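Local coordinates for protein metallo-beta-lactamase (Serratia marcescens, PDB 6K4T) that probably hydrolyses beta-lactam antibiotics as a zinc-dependent class B3 metallo-beta-lactamase, at residues Tyr67-His72 with Glu133-Gly138. Residues are numbered along the deposited sequence; the frame is centred on the assembly and turned at random.
With ZN (zinc ion), chain B; JKE (2-sulfanylbenzoic acid), chain D.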
loop_
_atom_site.group_PDB
_atom_site.type_symbol
_atom_site.label_atom_id
_atom_site.label_comp_id
_atom_site.label_asym_id
_atom_site.label_seq_id
_atom_site.Cartn_x
_atom_site.Cartn_y
_atom_site.Cartn_z
ATOM N N TYR A 67 -10.107 6.240 9.068
ATOM C CA TYR A 67 -9.795 6.236 7.631
ATOM C C TYR A 67 -9.129 4.915 7.252
ATOM O O TYR A 67 -8.348 4.373 8.015
ATOM C CB TYR A 67 -8.825 7.354 7.243
ATOM C CG TYR A 67 -9.419 8.737 7.306
ATOM C CD1 TYR A 67 -10.367 9.144 6.386
ATOM C CD2 TYR A 67 -9.089 9.612 8.330
ATOM C CE1 TYR A 67 -10.939 10.401 6.441
ATOM C CE2 TYR A 67 -9.660 10.874 8.413
ATOM C CZ TYR A 67 -10.584 11.266 7.460
ATOM O OH TYR A 67 -11.175 12.495 7.493
ATOM N N ILE A 68 -9.484 4.396 6.075
ATOM C CA ILE A 68 -8.778 3.310 5.392
ATOM C C ILE A 68 -8.212 3.885 4.098
ATOM O O ILE A 68 -8.965 4.347 3.261
ATOM C CB ILE A 68 -9.680 2.099 5.115
ATOM C CG1 ILE A 68 -10.305 1.562 6.399
ATOM C CG2 ILE A 68 -8.905 1.019 4.381
ATOM C CD1 ILE A 68 -11.460 0.590 6.183
ATOM N N LEU A 69 -6.884 3.847 3.972
ATOM C CA LEU A 69 -6.172 4.360 2.819
ATOM C C LEU A 69 -5.850 3.203 1.881
ATOM O O LEU A 69 -5.327 2.189 2.319
ATOM C CB LEU A 69 -4.877 5.045 3.262
ATOM C CG LEU A 69 -5.009 6.043 4.411
ATOM C CD1 LEU A 69 -3.697 6.758 4.649
ATOM C CD2 LEU A 69 -6.135 7.054 4.175
ATOM N N SER A 70 -6.103 3.389 0.587
ATOM C CA SER A 70 -5.863 2.360 -0.411
ATOM C C SER A 70 -4.640 2.732 -1.251
ATOM O O SER A 70 -4.564 3.850 -1.790
ATOM C CB SER A 70 -7.078 2.204 -1.288
ATOM O OG SER A 70 -6.805 1.342 -2.393
ATOM N N THR A 71 -3.706 1.797 -1.376
ATOM C CA THR A 71 -2.622 1.929 -2.364
ATOM C C THR A 71 -3.177 1.761 -3.785
ATOM O O THR A 71 -3.176 2.712 -4.550
ATOM C CB THR A 71 -1.486 0.928 -2.112
ATOM O OG1 THR A 71 -2.040 -0.392 -2.040
ATOM C CG2 THR A 71 -0.683 1.267 -0.872
ATOM N N HIS A 72 -3.643 0.552 -4.121
ATOM C CA HIS A 72 -4.310 0.377 -5.374
ATOM C C HIS A 72 -5.363 -0.719 -5.307
ATOM O O HIS A 72 -5.380 -1.551 -4.402
ATOM C CB HIS A 72 -3.309 0.120 -6.501
ATOM C CG HIS A 72 -2.669 -1.235 -6.519
ATOM N ND1 HIS A 72 -1.476 -1.510 -5.888
ATOM C CD2 HIS A 72 -3.050 -2.390 -7.132
ATOM C CE1 HIS A 72 -1.156 -2.786 -6.087
ATOM N NE2 HIS A 72 -2.107 -3.349 -6.863
ATOM N N GLU A 133 -1.915 15.681 -1.157
ATOM C CA GLU A 133 -2.940 16.016 -0.156
ATOM C C GLU A 133 -2.601 15.396 1.207
ATOM O O GLU A 133 -2.100 14.274 1.292
ATOM C CB GLU A 133 -4.306 15.549 -0.669
ATOM C CG GLU A 133 -5.455 15.866 0.277
ATOM C CD GLU A 133 -6.810 15.517 -0.305
ATOM O OE1 GLU A 133 -6.938 15.557 -1.537
ATOM O OE2 GLU A 133 -7.729 15.217 0.477
ATOM N N LEU A 134 -2.913 16.135 2.275
ATOM C CA LEU A 134 -2.770 15.661 3.645
ATOM C C LEU A 134 -4.093 15.109 4.171
ATOM O O LEU A 134 -5.155 15.771 4.067
ATOM C CB LEU A 134 -2.334 16.821 4.535
ATOM C CG LEU A 134 -0.847 17.145 4.531
ATOM C CD1 LEU A 134 -0.577 18.311 5.465
ATOM C CD2 LEU A 134 -0.008 15.936 4.929
ATOM N N VAL A 135 -4.018 13.908 4.750
ATOM C CA VAL A 135 -5.084 13.281 5.511
ATOM C C VAL A 135 -4.744 13.462 6.993
ATOM O O VAL A 135 -3.696 12.996 7.453
ATOM C CB VAL A 135 -5.229 11.801 5.135
ATOM C CG1 VAL A 135 -6.318 11.114 5.937
ATOM C CG2 VAL A 135 -5.452 11.626 3.648
ATOM N N LYS A 136 -5.597 14.174 7.729
ATOM C CA LYS A 136 -5.328 14.452 9.117
ATOM C C LYS A 136 -6.368 13.778 10.007
ATOM O O LYS A 136 -7.580 13.706 9.696
ATOM C CB LYS A 136 -5.259 15.947 9.406
ATOM C CG LYS A 136 -6.487 16.760 9.066
ATOM C CD LYS A 136 -6.210 18.239 9.235
ATOM C CE LYS A 136 -7.408 19.118 8.951
ATOM N NZ LYS A 136 -8.659 18.518 9.469
ATOM N N LEU A 137 -5.879 13.280 11.139
ATOM C CA LEU A 137 -6.769 12.726 12.150
ATOM C C LEU A 137 -6.113 12.923 13.508
ATOM O O LEU A 137 -5.093 12.307 13.767
ATOM C CB LEU A 137 -6.974 11.241 11.877
ATOM C CG LEU A 137 -7.877 10.538 12.880
ATOM C CD1 LEU A 137 -9.311 11.036 12.763
ATOM C CD2 LEU A 137 -7.785 9.037 12.704
ATOM N N GLY A 138 -6.655 13.832 14.322
ATOM C CA GLY A 138 -5.987 14.190 15.549
ATOM C C GLY A 138 -4.540 14.583 15.252
ATOM O O GLY A 138 -4.290 15.455 14.405
HETATM ZN ZN ZN B . -1.777 -4.888 -8.171
HETATM S SD JKE D . -1.260 -6.987 -7.582
HETATM C CG JKE D . 1.856 -5.929 -7.493
HETATM C CZ JKE D . 1.433 -7.018 -8.396
HETATM C CD1 JKE D . -0.182 -8.573 -9.448
HETATM O OD1 JKE D . 2.987 -5.469 -7.656
HETATM C CD2 JKE D . 2.139 -8.622 -10.075
HETATM O OD2 JKE D . 1.081 -5.453 -6.559
HETATM C CE1 JKE D . 0.074 -7.543 -8.536
HETATM C CE2 JKE D . 2.431 -7.607 -9.182
HETATM C CG1 JKE D . 0.848 -9.109 -10.221
#
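The CG1 methyl of V135 lies over one face of the Y67 ring. It sits 4.1 Å from the centroid of that ring and 17° off its normal, a CH-pi contact displaced toward the CG–CD2–CE2 rim, where CD2 of Y67 comes within 4.0 Å of CG1 of V135. The methyl is brought there by a first torsion of 179°, which sets CG1 opposite the backbone N. Farther along the ring, the backbone O of K136 approaches CE2 of Y67 obliquely at 3.7 Å, and CD1 of L137 reaches the same CE2 more loosely, also at a slant. CD2 of L69 meets the CG1 methyl of V135 at 4.4 Å, so this one methyl touches both Y67 and L69. No hydrogen bond links the segments; apolar packing joins strands running at 149° to each other, an interface between the two sheets of the metallo-beta-lactamase αβ/βα sandwich. Beyond strand 65-69 the chain turns into the active site, where NE2 of H72 binds zinc at 2.0 Å beside sulfur SD of the bound 2-sulfanylbenzoic acid, with H74 and H150 as the other protein ligands, while D174 accepts a hydrogen bond from ND1 of H72. Strand 65-69 lies between strands 37-40 and 91-95 in its sheet, strand 134-137 edges the other, and L93 of strand 91-95 and W157 of strand 155-163 each pack against both L69 and V135.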